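Local structure of nigritoxine (Vibrio nigripulchritudo, 5M41) at residues F228-T233 with L261-N266; N411-G416 with P421-P426; Y64-G69 with I172-L177; T365-V370 with T386-G391. The protein is a bacterial toxin active against crustaceans and insects, built on a new fold. All coordinates share one frame; numbering follows the deposited sequence.

All four contacts are apolar, and they differ mainly in depth. Interactions 3 and 4 are buried. Each sets isoleucine against aliphatic side chains where a helix meets a sheet or the end of an edge strand. Interaction 1 is partly buried and rests on one leucine over the last turn of a helix. Interaction 2 lies at the surface, where a lysine lends only its hydrocarbon chain. Interactions 2 and 4 touch, with centres 9 Å apart, in part because helices 386-396 and 406-415 pack together; P426 also meets V370. Interactions 1 and 3 lie apart from this pair and from each other; their centres are about 21 Å apart.

Interaction 1. Residues F228-T233 with L261-N266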
loop_
_atom_site.group_PDB
_atom_site.type_symbol
_atom_site.label_atom_id
_atom_site.label_comp_id
_atom_site.label_asym_id
_atom_site.label_seq_id
_atom_site.Cartn_x
_atom_site.Cartn_y
_atom_site.Cartn_z
ATOM N N PHE A 228 -24.225 9.585 -23.016
ATOM C CA PHE A 228 -22.829 10.035 -23.058
ATOM C C PHE A 228 -22.122 10.121 -21.719
ATOM O O PHE A 228 -21.313 11.023 -21.511
ATOM C CB PHE A 228 -22.702 11.393 -23.776
ATOM C CG PHE A 228 -23.673 11.578 -24.918
ATOM C CD1 PHE A 228 -23.797 10.619 -25.912
ATOM C CD2 PHE A 228 -24.458 12.726 -24.987
ATOM C CE1 PHE A 228 -24.697 10.790 -26.960
ATOM C CE2 PHE A 228 -25.349 12.910 -26.026
ATOM C CZ PHE A 228 -25.468 11.948 -27.015
ATOM N N GLN A 229 -22.397 9.183 -20.825
ATOM C CA GLN A 229 -21.886 9.272 -19.461
ATOM C C GLN A 229 -20.643 8.423 -19.204
ATOM O O GLN A 229 -19.788 8.796 -18.427
ATOM C CB GLN A 229 -22.993 8.915 -18.473
ATOM C CG GLN A 229 -24.167 9.881 -18.540
ATOM C CD GLN A 229 -23.737 11.295 -18.168
ATOM O OE1 GLN A 229 -23.301 11.522 -17.067
ATOM N NE2 GLN A 229 -23.801 12.224 -19.116
ATOM N N LEU A 230 -20.518 7.301 -19.888
ATOM C CA LEU A 230 -19.514 6.348 -19.499
ATOM C C LEU A 230 -18.586 6.036 -20.664
ATOM O O LEU A 230 -18.944 5.274 -21.556
ATOM C CB LEU A 230 -20.202 5.064 -18.970
ATOM C CG LEU A 230 -21.062 5.199 -17.705
ATOM C CD1 LEU A 230 -21.851 3.904 -17.461
ATOM C CD2 LEU A 230 -20.219 5.546 -16.481
ATOM N N GLU A 231 -17.398 6.625 -20.640
ATOM C CA GLU A 231 -16.397 6.403 -21.676
ATOM C C GLU A 231 -15.891 4.965 -21.623
ATOM O O GLU A 231 -15.691 4.431 -20.555
ATOM C CB GLU A 231 -15.213 7.345 -21.455
ATOM C CG GLU A 231 -14.298 7.505 -22.670
ATOM C CD GLU A 231 -13.026 8.297 -22.352
ATOM O OE1 GLU A 231 -12.247 8.598 -23.284
ATOM O OE2 GLU A 231 -12.797 8.614 -21.167
ATOM N N PHE A 232 -15.685 4.358 -22.780
ATOM C CA PHE A 232 -15.150 3.013 -22.839
ATOM C C PHE A 232 -14.504 2.751 -24.195
ATOM O O PHE A 232 -15.079 3.078 -25.233
ATOM C CB PHE A 232 -16.278 1.993 -22.619
ATOM C CG PHE A 232 -15.807 0.561 -22.621
ATOM C CD1 PHE A 232 -15.103 0.047 -21.536
ATOM C CD2 PHE A 232 -16.052 -0.259 -23.710
ATOM C CE1 PHE A 232 -14.654 -1.268 -21.535
ATOM C CE2 PHE A 232 -15.604 -1.574 -23.724
ATOM C CZ PHE A 232 -14.901 -2.075 -22.632
ATOM N N THR A 233 -13.318 2.141 -24.176
ATOM C CA THR A 233 -12.653 1.698 -25.395
ATOM C C THR A 233 -12.348 0.208 -25.296
ATOM O O THR A 233 -12.259 -0.347 -24.197
ATOM C CB THR A 233 -11.334 2.448 -25.641
ATOM O OG1 THR A 233 -10.463 2.209 -24.529
ATOM C CG2 THR A 233 -11.577 3.951 -25.748
ATOM N N LEU A 261 -20.851 -1.743 -16.957
ATOM C CA LEU A 261 -22.249 -2.201 -17.059
ATOM C C LEU A 261 -22.997 -2.020 -15.735
ATOM O O LEU A 261 -24.174 -1.680 -15.730
ATOM C CB LEU A 261 -22.337 -3.660 -17.501
ATOM C CG LEU A 261 -21.914 -3.977 -18.946
ATOM C CD1 LEU A 261 -21.864 -5.482 -19.162
ATOM C CD2 LEU A 261 -22.904 -3.354 -19.929
ATOM N N VAL A 262 -22.307 -2.261 -14.619
ATOM C CA VAL A 262 -22.907 -1.979 -13.308
ATOM C C VAL A 262 -23.143 -0.464 -13.162
ATOM O O VAL A 262 -24.222 -0.046 -12.748
ATOM C CB VAL A 262 -22.056 -2.545 -12.150
ATOM C CG1 VAL A 262 -22.619 -2.115 -10.786
ATOM C CG2 VAL A 262 -21.994 -4.081 -12.218
ATOM N N ALA A 263 -22.141 0.354 -13.495
ATOM C CA ALA A 263 -22.328 1.819 -13.404
ATOM C C ALA A 263 -23.436 2.304 -14.313
ATOM O O ALA A 263 -24.090 3.282 -13.986
ATOM C CB ALA A 263 -21.035 2.591 -13.689
ATOM N N SER A 264 -23.667 1.624 -15.436
ATOM C CA SER A 264 -24.702 2.081 -16.363
ATOM C C SER A 264 -26.090 1.972 -15.753
ATOM O O SER A 264 -26.966 2.761 -16.085
ATOM C CB SER A 264 -24.670 1.323 -17.700
ATOM O OG SER A 264 -25.225 0.024 -17.525
ATOM N N THR A 265 -26.295 1.017 -14.857
ATOM C CA THR A 265 -27.615 0.817 -14.263
ATOM C C THR A 265 -27.680 1.261 -12.791
ATOM O O THR A 265 -28.656 0.985 -12.109
ATOM C CB THR A 265 -28.117 -0.639 -14.447
ATOM O OG1 THR A 265 -27.175 -1.546 -13.870
ATOM C CG2 THR A 265 -28.274 -0.991 -15.941
ATOM N N ASN A 266 -26.630 1.937 -12.324
ATOM C CA ASN A 266 -26.586 2.675 -11.037
ATOM C C ASN A 266 -25.330 2.466 -10.192
ATOM O O ASN A 266 -25.031 1.341 -9.806
ATOM C CB ASN A 266 -27.825 2.429 -10.166
ATOM C CG ASN A 266 -28.786 3.601 -10.172
ATOM O OD1 ASN A 266 -28.372 4.757 -10.211
ATOM N ND2 ASN A 266 -30.080 3.304 -10.117
#
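L230 reaches across to A263 and S264, and its two methyl groups make the whole contact. CD1 lies over the backbone of the last helical turn, 3.5 Å from the amide N of S264. The same methyl is 3.8 Å from S264 CB. CD2 turns to the alanine, 4.1 Å from A263 CB, and CD1 is equally distant from that atom. The A263 methyl therefore sits against the forked end of the leucine. The contact is van der Waals in nature. The leucine is largely extended, with CD1 nearly opposite CA (chi2 170°), and this carries CD1 out to the helix backbone.

The next shell fixes S264. Its OG donates to L261 O at 2.7 Å, back along the same helical turn. The donor is tilted 29° from the carbonyl plane, and the C=O...OG angle is 123°. This bond fixes the rotation of the serine side chain. The backbone bond from S264 N to the same oxygen is weak, at 3.4 Å. On the other partner, Q229 and L230 share V221 as backbone partner, a classic beta bulge. The bulge probably helps to place L230 on its short strand.

The contact joins strand 229-230 to the end of helix 253-264. L230 also touches L260 of that helix, and V221 and A223 of the paired strand 221-223. Beyond the helix lies helix 34-54, where L40 meets L261 and N39 meets S264.

Interaction 2. Residues N411-G416 with P421-P426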
loop_
_atom_site.group_PDB
_atom_site.type_symbol
_atom_site.label_atom_id
_atom_site.label_comp_id
_atom_site.label_asym_id
_atom_site.label_seq_id
_atom_site.Cartn_x
_atom_site.Cartn_y
_atom_site.Cartn_z
ATOM N N ASN A 411 1.003 10.068 -6.901
ATOM C CA ASN A 411 1.741 10.913 -7.853
ATOM C C ASN A 411 2.932 10.210 -8.488
ATOM O O ASN A 411 3.202 10.391 -9.677
ATOM C CB ASN A 411 2.217 12.198 -7.177
ATOM C CG ASN A 411 1.073 13.094 -6.751
ATOM O OD1 ASN A 411 -0.088 12.856 -7.094
ATOM N ND2 ASN A 411 1.398 14.141 -6.005
ATOM N N ALA A 412 3.643 9.398 -7.709
ATOM C CA ALA A 412 4.798 8.689 -8.247
ATOM C C ALA A 412 4.359 7.603 -9.237
ATOM O O ALA A 412 5.058 7.321 -10.217
ATOM C CB ALA A 412 5.640 8.117 -7.120
ATOM N N ILE A 413 3.187 7.023 -9.000
ATOM C CA ILE A 413 2.608 6.040 -9.915
ATOM C C ILE A 413 2.229 6.695 -11.254
ATOM O O ILE A 413 2.556 6.176 -12.323
ATOM C CB ILE A 413 1.383 5.353 -9.282
ATOM C CG1 ILE A 413 1.846 4.302 -8.278
ATOM C CG2 ILE A 413 0.483 4.734 -10.352
ATOM C CD1 ILE A 413 0.719 3.763 -7.420
ATOM N N LYS A 414 1.558 7.844 -11.173
ATOM C CA LYS A 414 1.095 8.587 -12.347
ATOM C C LYS A 414 2.215 9.303 -13.090
ATOM O O LYS A 414 1.995 9.813 -14.186
ATOM C CB LYS A 414 0.038 9.614 -11.944
ATOM C CG LYS A 414 -1.257 8.996 -11.452
ATOM C CD LYS A 414 -2.324 10.052 -11.236
ATOM C CE LYS A 414 -2.044 10.927 -10.031
ATOM N NZ LYS A 414 -3.186 11.858 -9.825
ATOM N N LYS A 415 3.406 9.356 -12.494
ATOM C CA LYS A 415 4.555 10.007 -13.124
ATOM C C LYS A 415 5.012 9.238 -14.365
ATOM O O LYS A 415 5.347 9.851 -15.381
ATOM C CB LYS A 415 5.718 10.163 -12.138
ATOM C CG LYS A 415 6.898 10.934 -12.710
ATOM C CD LYS A 415 8.228 10.416 -12.191
ATOM C CE LYS A 415 9.337 10.714 -13.189
ATOM N NZ LYS A 415 10.656 10.853 -12.511
ATOM N N GLY A 416 5.012 7.905 -14.277
ATOM C CA GLY A 416 5.378 7.036 -15.401
ATOM C C GLY A 416 4.310 6.930 -16.483
ATOM O O GLY A 416 4.316 5.981 -17.275
ATOM N N PRO A 421 -5.743 8.526 -14.480
ATOM C CA PRO A 421 -6.415 8.345 -13.201
ATOM C C PRO A 421 -5.580 7.418 -12.321
ATOM O O PRO A 421 -4.615 6.821 -12.793
ATOM C CB PRO A 421 -7.737 7.676 -13.590
ATOM C CG PRO A 421 -7.395 6.893 -14.813
ATOM C CD PRO A 421 -6.351 7.696 -15.543
ATOM N N LEU A 422 -5.920 7.331 -11.049
ATOM C CA LEU A 422 -5.299 6.329 -10.193
ATOM C C LEU A 422 -5.803 4.948 -10.642
ATOM O O LEU A 422 -6.946 4.834 -11.097
ATOM C CB LEU A 422 -5.627 6.613 -8.727
ATOM C CG LEU A 422 -4.898 7.833 -8.139
ATOM C CD1 LEU A 422 -5.436 8.194 -6.761
ATOM C CD2 LEU A 422 -3.389 7.607 -8.073
ATOM N N PRO A 423 -4.942 3.906 -10.554
ATOM C CA PRO A 423 -5.414 2.572 -10.910
ATOM C C PRO A 423 -6.680 2.163 -10.145
ATOM O O PRO A 423 -6.882 2.550 -9.003
ATOM C CB PRO A 423 -4.219 1.665 -10.583
ATOM C CG PRO A 423 -3.321 2.476 -9.707
ATOM C CD PRO A 423 -3.537 3.901 -10.095
ATOM N N THR A 424 -7.557 1.414 -10.800
ATOM C CA THR A 424 -8.788 0.921 -10.168
ATOM C C THR A 424 -8.473 -0.038 -8.991
ATOM O O THR A 424 -7.618 -0.942 -9.108
ATOM C CB THR A 424 -9.652 0.233 -11.246
ATOM O OG1 THR A 424 -9.878 1.186 -12.267
ATOM C CG2 THR A 424 -11.016 -0.237 -10.722
ATOM N N ARG A 425 -9.171 0.172 -7.881
ATOM C CA ARG A 425 -9.026 -0.613 -6.651
ATOM C C ARG A 425 -9.741 -1.956 -6.752
ATOM O O ARG A 425 -10.717 -2.073 -7.483
ATOM C CB ARG A 425 -9.641 0.179 -5.497
ATOM C CG ARG A 425 -8.868 1.459 -5.170
ATOM C CD ARG A 425 -9.717 2.424 -4.355
ATOM N NE ARG A 425 -9.734 2.028 -2.948
ATOM C CZ ARG A 425 -10.510 2.584 -2.007
ATOM N NH1 ARG A 425 -11.360 3.560 -2.328
ATOM N NH2 ARG A 425 -10.446 2.147 -0.747
ATOM N N PRO A 426 -9.245 -2.983 -6.037
ATOM C CA PRO A 426 -9.963 -4.251 -5.991
ATOM C C PRO A 426 -11.258 -4.065 -5.212
ATOM O O PRO A 426 -11.335 -3.170 -4.367
ATOM C CB PRO A 426 -9.003 -5.167 -5.209
ATOM C CG PRO A 426 -8.268 -4.194 -4.301
ATOM C CD PRO A 426 -8.001 -3.036 -5.241
#
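K414 crosses L422 at a slant at the end of helix 406-415, where the chain turns back and runs on as 421-426. Its CB points toward that segment but makes no close contact with it. CG comes next, 4.2 Å from the carbonyl O of P421. From there the chain bends at the CG-CD bond (chi3 -71°), and this brings CE to the same methyl that CD meets. CD and CE are each 4.1 Å from L422 CD2. NZ ends 4.6 Å from L422 CD2, slightly farther than the two carbons before it. The methyl thus rests against the shaft of the lysine.

One residue earlier in the helix, I413 makes the second contact. Its branch methyl CG2 stands 4.1 Å from CD of the P423 ring. I413 is buried, and its side chain also reaches I362 of strand 359-363. L422 touches I362 too, and P423 touches I360 of the same strand. The backbone of 421-426 is extended, with angles of the polyproline II kind, and so the segment can lie across the helix end and this strand.

The chemistry is mainly van der Waals contact between hydrocarbon groups. K414 contributes methylene groups, while its charged end forms no salt bridge or hydrogen bond with 421-426. K414 is partly exposed, so its ammonium is probably within reach of solvent.

Interaction 3. Residues Y64-G69 with I172-L177; sequences YNALIG and INISEL
A66 and L67 meet I174 without any ring between them; the flat group of this region is Y64, one turn back in the helix. One face of its ring carries I68 CD1, 3.4 Å above the plane and shifted toward the rim. R53 makes a cation-pi contact with the same ring, and Y64 OH holds a weak hydrogen bond to S50 OG. The motif is a short helix, 62-67, packed on the 3-10 turn that follows strand 170-173, an outermost strand of a five-stranded antiparallel sheet.

I174 opens that turn and meets the helix with both branches. Its branch methyl CG2 lies 3.7 Å from A66 CB. Its longer arm, with CG1 anti to the backbone N (chi1 -166°), passes L67, where CG1 is 3.6 Å from L67 CD1. The leucine and isoleucine side chains cross at about a right angle. L67 CD1 also comes 3.7 Å from the carbonyl O of I174, so this methyl spans side chain and backbone.

Behind L67 lie I45 and I46 of helix 34-54, and I78 of strand 77-80 backs I174. The helix ends in an inverse gamma turn centred on I68. At the outer margin S175 adds a looser touch: its CB stands 4.3 Å from the carbonyl O of A66.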
loop_
_atom_site.group_PDB
_atom_site.type_symbol
_atom_site.label_atom_id
_atom_site.label_comp_id
_atom_site.label_asym_id
_atom_site.label_seq_id
_atom_site.Cartn_x
_atom_site.Cartn_y
_atom_site.Cartn_z
ATOM N N TYR A 64 -29.894 -2.312 -37.380
ATOM C CA TYR A 64 -29.104 -1.356 -36.581
ATOM C C TYR A 64 -29.982 -0.274 -35.922
ATOM O O TYR A 64 -29.991 -0.132 -34.707
ATOM C CB TYR A 64 -28.033 -0.725 -37.487
ATOM C CG TYR A 64 -26.706 -0.349 -36.842
ATOM C CD1 TYR A 64 -25.794 -1.329 -36.424
ATOM C CD2 TYR A 64 -26.338 0.995 -36.700
ATOM C CE1 TYR A 64 -24.573 -0.978 -35.849
ATOM C CE2 TYR A 64 -25.117 1.362 -36.137
ATOM C CZ TYR A 64 -24.238 0.379 -35.706
ATOM O OH TYR A 64 -23.032 0.757 -35.140
ATOM N N ASN A 65 -30.742 0.460 -36.727
ATOM C CA ASN A 65 -31.627 1.516 -36.224
ATOM C C ASN A 65 -32.818 1.040 -35.421
ATOM O O ASN A 65 -33.210 1.689 -34.457
ATOM C CB ASN A 65 -32.153 2.377 -37.383
ATOM C CG ASN A 65 -31.059 3.159 -38.070
ATOM O OD1 ASN A 65 -30.950 3.143 -39.300
ATOM N ND2 ASN A 65 -30.233 3.853 -37.282
ATOM N N ALA A 66 -33.424 -0.069 -35.827
ATOM C CA ALA A 66 -34.627 -0.537 -35.142
ATOM C C ALA A 66 -34.254 -1.073 -33.771
ATOM O O ALA A 66 -35.098 -1.170 -32.878
ATOM C CB ALA A 66 -35.328 -1.605 -35.948
ATOM N N LEU A 67 -32.979 -1.433 -33.630
ATOM C CA LEU A 67 -32.408 -1.897 -32.370
ATOM C C LEU A 67 -31.921 -0.691 -31.571
ATOM O O LEU A 67 -32.332 -0.510 -30.431
ATOM C CB LEU A 67 -31.257 -2.860 -32.643
ATOM C CG LEU A 67 -30.646 -3.633 -31.490
ATOM C CD1 LEU A 67 -31.428 -4.897 -31.225
ATOM C CD2 LEU A 67 -29.217 -3.972 -31.835
ATOM N N ILE A 68 -31.063 0.137 -32.174
ATOM C CA ILE A 68 -30.566 1.368 -31.525
ATOM C C ILE A 68 -31.696 2.415 -31.394
ATOM O O ILE A 68 -31.568 3.544 -31.891
ATOM C CB ILE A 68 -29.334 1.978 -32.269
ATOM C CG1 ILE A 68 -28.192 0.951 -32.388
ATOM C CG2 ILE A 68 -28.842 3.257 -31.584
ATOM C CD1 ILE A 68 -27.033 1.367 -33.282
ATOM N N GLY A 69 -32.798 2.028 -30.733
ATOM C CA GLY A 69 -33.954 2.909 -30.480
ATOM C C GLY A 69 -34.519 3.668 -31.676
ATOM O O GLY A 69 -34.218 4.854 -31.885
ATOM N N ILE A 172 -40.508 -12.132 -33.520
ATOM C CA ILE A 172 -40.582 -10.994 -32.609
ATOM C C ILE A 172 -40.047 -9.779 -33.342
ATOM O O ILE A 172 -39.374 -9.917 -34.368
ATOM C CB ILE A 172 -39.701 -11.205 -31.349
ATOM C CG1 ILE A 172 -38.217 -11.349 -31.745
ATOM C CG2 ILE A 172 -40.202 -12.393 -30.548
ATOM C CD1 ILE A 172 -37.217 -11.326 -30.594
ATOM N N ASN A 173 -40.373 -8.597 -32.847
ATOM C CA ASN A 173 -39.645 -7.409 -33.252
ATOM C C ASN A 173 -38.249 -7.382 -32.585
ATOM O O ASN A 173 -38.076 -7.859 -31.451
ATOM C CB ASN A 173 -40.430 -6.151 -32.895
ATOM C CG ASN A 173 -39.830 -4.907 -33.521
ATOM O OD1 ASN A 173 -39.442 -3.966 -32.824
ATOM N ND2 ASN A 173 -39.718 -4.912 -34.847
ATOM N N ILE A 174 -37.267 -6.828 -33.296
ATOM C CA ILE A 174 -35.883 -6.852 -32.868
ATOM C C ILE A 174 -35.650 -6.125 -31.523
ATOM O O ILE A 174 -34.722 -6.477 -30.791
ATOM C CB ILE A 174 -34.904 -6.347 -33.980
ATOM C CG1 ILE A 174 -33.456 -6.708 -33.616
ATOM C CG2 ILE A 174 -35.047 -4.845 -34.225
ATOM C CD1 ILE A 174 -32.475 -6.621 -34.777
ATOM N N SER A 175 -36.501 -5.147 -31.201
ATOM C CA SER A 175 -36.426 -4.421 -29.931
ATOM C C SER A 175 -36.687 -5.361 -28.733
ATOM O O SER A 175 -36.394 -5.019 -27.596
ATOM C CB SER A 175 -37.435 -3.278 -29.933
ATOM O OG SER A 175 -38.753 -3.800 -30.034
ATOM N N GLU A 176 -37.241 -6.540 -28.992
ATOM C CA GLU A 176 -37.549 -7.485 -27.919
ATOM C C GLU A 176 -36.451 -8.560 -27.752
ATOM O O GLU A 176 -36.523 -9.402 -26.861
ATOM C CB GLU A 176 -38.927 -8.138 -28.142
ATOM C CG GLU A 176 -40.096 -7.155 -28.275
ATOM C CD GLU A 176 -40.172 -6.152 -27.122
ATOM O OE1 GLU A 176 -40.232 -6.597 -25.949
ATOM O OE2 GLU A 176 -40.170 -4.916 -27.388
ATOM N N LEU A 177 -35.429 -8.505 -28.594
ATOM C CA LEU A 177 -34.485 -9.609 -28.733
ATOM C C LEU A 177 -33.555 -9.765 -27.527
ATOM O O LEU A 177 -33.365 -10.878 -27.034
ATOM C CB LEU A 177 -33.690 -9.485 -30.036
ATOM C CG LEU A 177 -32.612 -10.530 -30.360
ATOM C CD1 LEU A 177 -33.174 -11.970 -30.392
ATOM C CD2 LEU A 177 -31.890 -10.181 -31.656
#

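Interaction 4. Residues T365-V370 with T386-G391; sequences TGVDIV and TDIING
V367 and I369 point from one face of strand 366-370 toward I388 and I389 of helix 386-396. The motif is a helix packed on an antiparallel sheet. The contact is made of two methyl pairs with different geometry. V367 and I388 slant across each other, and a gamma methyl of V367 meets the branch methyl of I388: V367 CG2 is 3.8 Å from I388 CG2. With I388 chi1 at -74°, CG2 lies opposite the backbone N and reaches the strand. I369 and I389 instead cross at about a right angle, and they touch through the ends of their longer arms.

I413 of helix 406-415 touches both V367 and I388 and so closes the first pair. I389 continues to L333 of strand 328-336 and to V306 and I307 of helix 302-319. All four contact residues are buried.

Between V367 and I369, D368 belongs to the other face of the strand. Four hydrogen bonds grip its carboxylate: OD1 with S332 OG and Q442 NE2, OD2 with T440 OG1 and A441 N. Back on the face toward the helix, I369 CD1 lies 4.1 Å from I389 CD1.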
loop_
_atom_site.group_PDB
_atom_site.type_symbol
_atom_site.label_atom_id
_atom_site.label_comp_id
_atom_site.label_asym_id
_atom_site.label_seq_id
_atom_site.Cartn_x
_atom_site.Cartn_y
_atom_site.Cartn_z
ATOM N N THR A 365 1.365 3.844 3.449
ATOM C CA THR A 365 2.663 3.200 3.603
ATOM C C THR A 365 3.140 2.447 2.364
ATOM O O THR A 365 4.234 1.885 2.371
ATOM C CB THR A 365 2.635 2.204 4.767
ATOM O OG1 THR A 365 1.528 1.325 4.579
ATOM C CG2 THR A 365 2.497 2.931 6.136
ATOM N N GLY A 366 2.347 2.416 1.297
ATOM C CA GLY A 366 2.714 1.572 0.159
ATOM C C GLY A 366 1.574 1.184 -0.763
ATOM O O GLY A 366 0.531 1.854 -0.790
ATOM N N VAL A 367 1.772 0.110 -1.528
ATOM C CA VAL A 367 0.739 -0.372 -2.431
ATOM C C VAL A 367 0.509 -1.866 -2.265
ATOM O O VAL A 367 1.411 -2.606 -1.877
ATOM C CB VAL A 367 1.029 -0.067 -3.929
ATOM C CG1 VAL A 367 1.357 1.413 -4.105
ATOM C CG2 VAL A 367 2.182 -0.920 -4.439
ATOM N N ASP A 368 -0.720 -2.291 -2.542
ATOM C CA ASP A 368 -1.026 -3.710 -2.635
ATOM C C ASP A 368 -1.443 -4.024 -4.075
ATOM O O ASP A 368 -2.254 -3.312 -4.661
ATOM C CB ASP A 368 -2.190 -4.062 -1.719
ATOM C CG ASP A 368 -1.930 -3.701 -0.254
ATOM O OD1 ASP A 368 -0.811 -3.946 0.280
ATOM O OD2 ASP A 368 -2.886 -3.197 0.387
ATOM N N ILE A 369 -0.907 -5.102 -4.615
ATOM C CA ILE A 369 -1.282 -5.588 -5.939
ATOM C C ILE A 369 -2.166 -6.815 -5.723
ATOM O O ILE A 369 -1.721 -7.815 -5.135
ATOM C CB ILE A 369 -0.026 -5.924 -6.775
ATOM C CG1 ILE A 369 0.888 -4.677 -6.878
ATOM C CG2 ILE A 369 -0.440 -6.447 -8.160
ATOM C CD1 ILE A 369 2.324 -4.938 -7.333
ATOM N N VAL A 370 -3.433 -6.708 -6.118
ATOM C CA VAL A 370 -4.451 -7.746 -5.799
ATOM C C VAL A 370 -4.987 -8.425 -7.073
ATOM O O VAL A 370 -5.414 -7.759 -8.002
ATOM C CB VAL A 370 -5.620 -7.141 -4.999
ATOM C CG1 VAL A 370 -6.738 -8.172 -4.766
ATOM C CG2 VAL A 370 -5.116 -6.590 -3.661
ATOM N N THR A 386 5.562 -2.528 -13.230
ATOM C CA THR A 386 6.852 -1.810 -13.177
ATOM C C THR A 386 6.734 -0.306 -12.905
ATOM O O THR A 386 7.501 0.234 -12.111
ATOM C CB THR A 386 7.669 -2.079 -14.468
ATOM O OG1 THR A 386 7.935 -3.478 -14.545
ATOM C CG2 THR A 386 8.998 -1.276 -14.524
ATOM N N ASP A 387 5.783 0.372 -13.542
ATOM C CA ASP A 387 5.590 1.802 -13.249
ATOM C C ASP A 387 5.171 1.990 -11.792
ATOM O O ASP A 387 5.589 2.933 -11.131
ATOM C CB ASP A 387 4.544 2.446 -14.170
ATOM C CG ASP A 387 5.011 2.545 -15.635
ATOM O OD1 ASP A 387 6.227 2.441 -15.906
ATOM O OD2 ASP A 387 4.149 2.745 -16.519
ATOM N N ILE A 388 4.340 1.089 -11.304
ATOM C CA ILE A 388 3.856 1.173 -9.922
ATOM C C ILE A 388 4.994 0.961 -8.939
ATOM O O ILE A 388 5.167 1.748 -8.004
ATOM C CB ILE A 388 2.709 0.180 -9.667
ATOM C CG1 ILE A 388 1.437 0.701 -10.338
ATOM C CG2 ILE A 388 2.521 -0.054 -8.158
ATOM C CD1 ILE A 388 0.378 -0.344 -10.599
ATOM N N ILE A 389 5.788 -0.079 -9.173
ATOM C CA ILE A 389 6.856 -0.401 -8.236
ATOM C C ILE A 389 8.016 0.606 -8.315
ATOM O O ILE A 389 8.566 0.984 -7.276
ATOM C CB ILE A 389 7.276 -1.877 -8.342
ATOM C CG1 ILE A 389 6.058 -2.770 -7.996
ATOM C CG2 ILE A 389 8.488 -2.154 -7.450
ATOM C CD1 ILE A 389 6.175 -4.237 -8.396
ATOM N N ASN A 390 8.355 1.077 -9.521
ATOM C CA ASN A 390 9.309 2.199 -9.674
ATOM C C ASN A 390 8.843 3.432 -8.890
ATOM O O ASN A 390 9.609 4.015 -8.127
ATOM C CB ASN A 390 9.533 2.586 -11.146
ATOM C CG ASN A 390 10.355 1.556 -11.917
ATOM O OD1 ASN A 390 10.871 0.587 -11.357
ATOM N ND2 ASN A 390 10.478 1.768 -13.214
ATOM N N GLY A 391 7.583 3.817 -9.065
ATOM C CA GLY A 391 7.043 4.972 -8.347
ATOM C C GLY A 391 7.175 4.812 -6.836
ATOM O O GLY A 391 7.673 5.702 -6.147
#